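Local coordinates for ubiquinol-cytochrome C chaperone (Brucella abortus NCTC 8038, PDB 6RWT), which probably acts as a chaperone in assembly of the respiratory-chain cytochrome bc1 complex, as its homolog Cbp3 does for newly made cytochrome b, at residues A[76-88]-A[99-111]. Sequence-based numbering, arbitrary orientation. Where two conformers were deposited one is given.
Sequences ADEFFKDVDHSLR and KRMKKLARMFYGR
Polar contacts between helices 66-89 and 100-120 centre on Asp84 and Arg100. The Arg100 guanidinium meets Asp84 end-on: NH2 forms a salt bridge to Asp84 OD1 (2.6 Å), while NH1 donates to the backbone O of Asp84 at 3.3 Å, adding a weaker bond to OD1. NH2 comes to OD1 from above the carboxylate plane, to which the guanidinium is steeply inclined. From the opposite face, on the syn side, Arg88 NE donates to the same oxygen (3.1 Å). The two guanidinium groups thus converge on one carboxylate oxygen, whose negative charge probably favours their close approach, Arg88 NH2 lying 3.0 Å from Arg100 NH2. Asp94, in the connecting loop, takes a salt bridge from Arg100 NE and further fixes the guanidinium. Leu87 CB lies at the edge of this group, in its plane. Met101 adds an apolar lid, its CE methyl sitting over the centre of one guanidinium face and 3.6 Å from Asp84 CB.

Apolar packing fills the rest of the interface. With CG anti to its carbonyl carbon (chi1 -72°), Phe80 enters as a knob among Leu104, Ala105, Phe108 and Tyr109; its CE1 reaches Ala105 CA at 3.7 Å, and Tyr109 CE2 lies at its ring edge. Deeper in, Phe79 brings CE2 over one face of the Phe108 ring, 3.5 Å from Phe108 CD1, with the ring planes inclined at 56°. Phe79 also touches Tyr47 and Ile54 of helix 43-61, linking the aromatic cluster to that helix. Towards the loop, Val83 CG1 packs beside Leu104 in the one conformer of Leu104 described.

The two segments, running at 115° to each other, form a splayed helix-loop-helix, two consecutive helices of the all-helical ubiquinol-cytochrome c chaperone fold, with an aromatic cluster in which Phe80 is the knob in a hole and a salt-bridge network near the connecting loop.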
loop_
_atom_site.group_PDB
_atom_site.type_symbol
_atom_site.label_atom_id
_atom_site.label_comp_id
_atom_site.label_asym_id
_atom_site.label_seq_id
_atom_site.Cartn_x
_atom_site.Cartn_y
_atom_site.Cartn_z
ATOM N N ALA A 76 -5.303 7.003 1.732
ATOM C CA ALA A 76 -6.475 6.138 1.538
ATOM C C ALA A 76 -7.476 6.737 0.532
ATOM O O ALA A 76 -7.945 6.034 -0.361
ATOM C CB ALA A 76 -7.157 5.841 2.870
ATOM N N ASP A 77 -7.743 8.041 0.641
ATOM C CA ASP A 77 -8.632 8.761 -0.297
ATOM C C ASP A 77 -8.122 8.650 -1.737
ATOM O O ASP A 77 -8.885 8.312 -2.656
ATOM C CB ASP A 77 -8.751 10.248 0.101
ATOM C CG ASP A 77 -9.787 11.020 -0.732
ATOM O OD1 ASP A 77 -10.972 10.621 -0.741
ATOM O OD2 ASP A 77 -9.431 12.046 -1.358
ATOM N N GLU A 78 -6.832 8.915 -1.934
ATOM C CA GLU A 78 -6.235 8.834 -3.284
ATOM C C GLU A 78 -6.271 7.401 -3.837
ATOM O O GLU A 78 -6.559 7.192 -5.029
ATOM C CB GLU A 78 -4.803 9.380 -3.286
ATOM C CG GLU A 78 -4.666 10.884 -3.048
ATOM C CD GLU A 78 -5.360 11.735 -4.100
ATOM O OE1 GLU A 78 -5.209 11.460 -5.318
ATOM O OE2 GLU A 78 -6.066 12.685 -3.702
ATOM N N PHE A 79 -5.991 6.423 -2.971
ATOM C CA PHE A 79 -6.052 4.989 -3.329
ATOM C C PHE A 79 -7.445 4.575 -3.806
ATOM O O PHE A 79 -7.585 3.997 -4.871
ATOM C CB PHE A 79 -5.608 4.145 -2.131
ATOM C CG PHE A 79 -5.812 2.658 -2.292
ATOM C CD1 PHE A 79 -5.099 1.927 -3.237
ATOM C CD2 PHE A 79 -6.694 1.976 -1.454
ATOM C CE1 PHE A 79 -5.271 0.555 -3.343
ATOM C CE2 PHE A 79 -6.867 0.606 -1.556
ATOM C CZ PHE A 79 -6.153 -0.107 -2.503
ATOM N N PHE A 80 -8.483 4.911 -3.046
ATOM C CA PHE A 80 -9.836 4.498 -3.432
ATOM C C PHE A 80 -10.329 5.216 -4.702
ATOM O O PHE A 80 -11.045 4.607 -5.495
ATOM C CB PHE A 80 -10.820 4.607 -2.254
ATOM C CG PHE A 80 -10.606 3.555 -1.190
ATOM C CD1 PHE A 80 -10.706 2.196 -1.507
ATOM C CD2 PHE A 80 -10.296 3.903 0.117
ATOM C CE1 PHE A 80 -10.506 1.214 -0.545
ATOM C CE2 PHE A 80 -10.101 2.922 1.086
ATOM C CZ PHE A 80 -10.203 1.579 0.753
ATOM N N LYS A 81 -9.917 6.473 -4.926
ATOM C CA LYS A 81 -10.193 7.137 -6.222
ATOM C C LYS A 81 -9.540 6.387 -7.404
ATOM O O LYS A 81 -10.164 6.207 -8.461
ATOM C CB LYS A 81 -9.747 8.606 -6.210
ATOM C CG LYS A 81 -10.602 9.513 -5.330
ATOM C CD LYS A 81 -10.285 11.005 -5.475
ATOM C CE LYS A 81 -8.934 11.417 -4.918
ATOM N NZ LYS A 81 -8.774 12.908 -4.853
ATOM N N ASP A 82 -8.286 5.979 -7.198
ATOM C CA ASP A 82 -7.511 5.169 -8.141
ATOM C C ASP A 82 -8.217 3.845 -8.471
ATOM O O ASP A 82 -8.425 3.512 -9.638
ATOM C CB ASP A 82 -6.132 4.905 -7.506
ATOM C CG ASP A 82 -5.098 4.403 -8.484
ATOM O OD1 ASP A 82 -5.446 3.666 -9.421
ATOM O OD2 ASP A 82 -3.909 4.729 -8.280
ATOM N N VAL A 83 -8.598 3.106 -7.432
ATOM C CA VAL A 83 -9.232 1.776 -7.602
ATOM C C VAL A 83 -10.623 1.887 -8.258
ATOM O O VAL A 83 -10.969 1.078 -9.133
ATOM C CB VAL A 83 -9.284 0.955 -6.295
ATOM C CG1 VAL A 83 -9.847 -0.433 -6.569
ATOM C CG2 VAL A 83 -7.894 0.774 -5.706
ATOM N N ASP A 84 -11.398 2.899 -7.867
ATOM C CA ASP A 84 -12.678 3.216 -8.523
ATOM C C ASP A 84 -12.494 3.274 -10.050
ATOM O O ASP A 84 -13.170 2.561 -10.807
ATOM C CB ASP A 84 -13.209 4.541 -7.945
ATOM C CG ASP A 84 -14.543 4.992 -8.543
ATOM O OD1 ASP A 84 -15.078 4.355 -9.473
ATOM O OD2 ASP A 84 -15.064 6.022 -8.063
ATOM N N HIS A 85 -11.531 4.079 -10.486
ATOM C CA HIS A 85 -11.227 4.233 -11.910
ATOM C C HIS A 85 -10.773 2.922 -12.554
ATOM O O HIS A 85 -11.227 2.590 -13.654
ATOM C CB HIS A 85 -10.169 5.327 -12.106
ATOM C CG HIS A 85 -9.871 5.627 -13.541
ATOM N ND1 HIS A 85 -10.766 6.274 -14.368
ATOM C CD2 HIS A 85 -8.782 5.361 -14.300
ATOM C CE1 HIS A 85 -10.240 6.390 -15.576
ATOM N NE2 HIS A 85 -9.036 5.848 -15.560
ATOM N N SER A 86 -9.891 2.178 -11.873
ATOM C CA SER A 86 -9.419 0.872 -12.379
ATOM C C SER A 86 -10.555 -0.133 -12.602
ATOM O O SER A 86 -10.514 -0.930 -13.546
ATOM C CB SER A 86 -8.382 0.258 -11.431
ATOM O OG SER A 86 -7.200 1.047 -11.380
ATOM N N LEU A 87 -11.562 -0.116 -11.731
ATOM C CA LEU A 87 -12.725 -0.990 -11.922
ATOM C C LEU A 87 -13.562 -0.557 -13.122
ATOM O O LEU A 87 -14.011 -1.398 -13.901
ATOM C CB LEU A 87 -13.572 -1.044 -10.656
ATOM C CG LEU A 87 -12.896 -1.730 -9.470
ATOM C CD1 LEU A 87 -13.795 -1.554 -8.277
ATOM C CD2 LEU A 87 -12.643 -3.208 -9.694
ATOM N N ARG A 88 -13.747 0.749 -13.288
ATOM C CA ARG A 88 -14.434 1.283 -14.480
ATOM C C ARG A 88 -13.700 0.954 -15.793
ATOM O O ARG A 88 -14.346 0.761 -16.825
ATOM C CB ARG A 88 -14.657 2.791 -14.351
ATOM C CG ARG A 88 -15.623 3.143 -13.226
ATOM C CD ARG A 88 -15.839 4.633 -13.059
ATOM N NE ARG A 88 -16.783 4.908 -11.971
ATOM C CZ ARG A 88 -18.113 4.757 -12.037
ATOM N NH1 ARG A 88 -18.720 4.323 -13.145
ATOM N NH2 ARG A 88 -18.858 5.046 -10.972
ATOM N N LYS A 99 -23.541 -0.676 -3.970
ATOM C CA LYS A 99 -22.582 -0.578 -2.865
ATOM C C LYS A 99 -21.139 -0.893 -3.310
ATOM O O LYS A 99 -20.352 -1.443 -2.530
ATOM C CB LYS A 99 -22.992 -1.494 -1.694
ATOM C CG LYS A 99 -24.404 -1.281 -1.150
ATOM C CD LYS A 99 -24.635 -2.159 0.077
ATOM C CE LYS A 99 -25.820 -1.713 0.920
ATOM N NZ LYS A 99 -27.105 -2.246 0.396
ATOM N N ARG A 100 -20.799 -0.539 -4.551
ATOM C CA ARG A 100 -19.519 -0.921 -5.154
ATOM C C ARG A 100 -18.337 -0.466 -4.295
ATOM O O ARG A 100 -17.461 -1.266 -4.001
ATOM C CB ARG A 100 -19.390 -0.356 -6.579
ATOM C CG ARG A 100 -18.175 -0.840 -7.373
ATOM C CD ARG A 100 -18.204 -0.303 -8.801
ATOM N NE ARG A 100 -18.192 1.158 -8.766
ATOM C CZ ARG A 100 -17.214 1.963 -9.187
ATOM N NH1 ARG A 100 -16.113 1.512 -9.808
ATOM N NH2 ARG A 100 -17.377 3.269 -9.024
ATOM N N MET A 101 -18.335 0.794 -3.869
ATOM C CA MET A 101 -17.217 1.359 -3.095
ATOM C C MET A 101 -17.087 0.765 -1.698
ATOM O O MET A 101 -15.967 0.554 -1.212
ATOM C CB MET A 101 -17.367 2.878 -2.975
ATOM C CG MET A 101 -17.366 3.614 -4.304
ATOM S SD MET A 101 -15.723 4.016 -4.881
ATOM C CE MET A 101 -15.237 2.562 -5.790
ATOM N N LYS A 102 -18.224 0.525 -1.045
ATOM C CA LYS A 102 -18.243 -0.144 0.260
ATOM C C LYS A 102 -17.658 -1.553 0.162
ATOM O O LYS A 102 -16.864 -1.955 1.018
ATOM C CB LYS A 102 -19.668 -0.190 0.829
ATOM C CG LYS A 102 -20.191 1.168 1.274
ATOM C CD LYS A 102 -21.711 1.179 1.390
ATOM C CE LYS A 102 -22.227 2.549 1.805
ATOM N NZ LYS A 102 -23.716 2.594 1.854
ATOM N N LYS A 103 -18.026 -2.289 -0.891
ATOM C CA LYS A 103 -17.474 -3.635 -1.128
ATOM C C LYS A 103 -15.960 -3.600 -1.404
ATOM O O LYS A 103 -15.213 -4.468 -0.922
ATOM C CB LYS A 103 -18.215 -4.338 -2.276
ATOM C CG LYS A 103 -19.673 -4.698 -1.971
ATOM C CD LYS A 103 -20.381 -5.123 -3.247
ATOM C CE LYS A 103 -21.822 -5.544 -3.007
ATOM N NZ LYS A 103 -22.543 -5.664 -4.305
ATOM N N LEU A 104 -15.500 -2.612 -2.177
ATOM C CA LEU A 104 -14.056 -2.454 -2.437
ATOM C C LEU A 104 -13.269 -2.159 -1.176
ATOM O O LEU A 104 -12.205 -2.736 -0.952
ATOM C CB LEU A 104 -13.782 -1.314 -3.400
ATOM C CG LEU A 104 -14.019 -1.583 -4.864
ATOM C CD1 LEU A 104 -15.416 -2.099 -5.032
ATOM C CD2 LEU A 104 -13.878 -0.243 -5.528
ATOM N N ALA A 105 -13.778 -1.239 -0.363
ATOM C CA ALA A 105 -13.147 -0.948 0.932
ATOM C C ALA A 105 -13.036 -2.179 1.846
ATOM O O ALA A 105 -11.973 -2.418 2.437
ATOM C CB ALA A 105 -13.878 0.186 1.635
ATOM N N ARG A 106 -14.105 -2.980 1.929
ATOM C CA ARG A 106 -14.060 -4.261 2.652
ATOM C C ARG A 106 -13.042 -5.233 2.034
ATOM O O ARG A 106 -12.351 -5.940 2.772
ATOM C CB ARG A 106 -15.463 -4.894 2.719
ATOM C CG ARG A 106 -15.566 -6.200 3.497
ATOM C CD ARG A 106 -17.027 -6.584 3.728
ATOM N NE ARG A 106 -17.180 -7.921 4.317
ATOM C CZ ARG A 106 -18.335 -8.467 4.711
ATOM N NH1 ARG A 106 -18.340 -9.697 5.217
ATOM N NH2 ARG A 106 -19.494 -7.810 4.590
ATOM N N MET A 107 -12.952 -5.271 0.699
ATOM C CA MET A 107 -11.958 -6.120 -0.001
ATOM C C MET A 107 -10.536 -5.709 0.391
ATOM O O MET A 107 -9.687 -6.573 0.636
ATOM C CB MET A 107 -12.147 -6.059 -1.532
ATOM C CG MET A 107 -11.252 -6.989 -2.357
ATOM S SD MET A 107 -11.577 -6.842 -4.125
ATOM C CE MET A 107 -10.656 -5.351 -4.498
ATOM N N PHE A 108 -10.289 -4.400 0.469
ATOM C CA PHE A 108 -8.983 -3.900 0.895
ATOM C C PHE A 108 -8.697 -4.226 2.369
ATOM O O PHE A 108 -7.779 -5.000 2.668
ATOM C CB PHE A 108 -8.829 -2.384 0.638
ATOM C CG PHE A 108 -7.530 -1.818 1.162
ATOM C CD1 PHE A 108 -6.316 -2.155 0.562
ATOM C CD2 PHE A 108 -7.501 -1.021 2.297
ATOM C CE1 PHE A 108 -5.110 -1.662 1.055
ATOM C CE2 PHE A 108 -6.297 -0.527 2.799
ATOM C CZ PHE A 108 -5.092 -0.858 2.179
ATOM N N TYR A 109 -9.462 -3.648 3.285
ATOM C CA TYR A 109 -9.163 -3.784 4.720
ATOM C C TYR A 109 -9.197 -5.237 5.220
ATOM O O TYR A 109 -8.370 -5.631 6.053
ATOM C CB TYR A 109 -10.078 -2.883 5.568
ATOM C CG TYR A 109 -9.776 -1.397 5.415
ATOM C CD1 TYR A 109 -8.592 -0.850 5.913
ATOM C CD2 TYR A 109 -10.671 -0.536 4.771
ATOM C CE1 TYR A 109 -8.304 0.506 5.768
ATOM C CE2 TYR A 109 -10.393 0.818 4.623
ATOM C CZ TYR A 109 -9.207 1.339 5.124
ATOM O OH TYR A 109 -8.929 2.692 4.985
ATOM N N GLY A 110 -10.127 -6.036 4.701
ATOM C CA GLY A 110 -10.230 -7.445 5.080
ATOM C C GLY A 110 -9.043 -8.300 4.667
ATOM O O GLY A 110 -8.519 -9.076 5.474
ATOM N N ARG A 111 -8.601 -8.148 3.420
ATOM C CA ARG A 111 -7.560 -9.020 2.868
ATOM C C ARG A 111 -6.145 -8.627 3.289
ATOM O O ARG A 111 -5.276 -9.493 3.344
ATOM C CB ARG A 111 -7.669 -9.104 1.341
ATOM C CG ARG A 111 -8.970 -9.752 0.880
ATOM C CD ARG A 111 -9.188 -9.686 -0.621
ATOM N NE ARG A 111 -8.350 -10.614 -1.388
ATOM C CZ ARG A 111 -7.517 -10.291 -2.382
ATOM N NH1 ARG A 111 -7.324 -9.024 -2.757
ATOM N NH2 ARG A 111 -6.840 -11.256 -3.003
#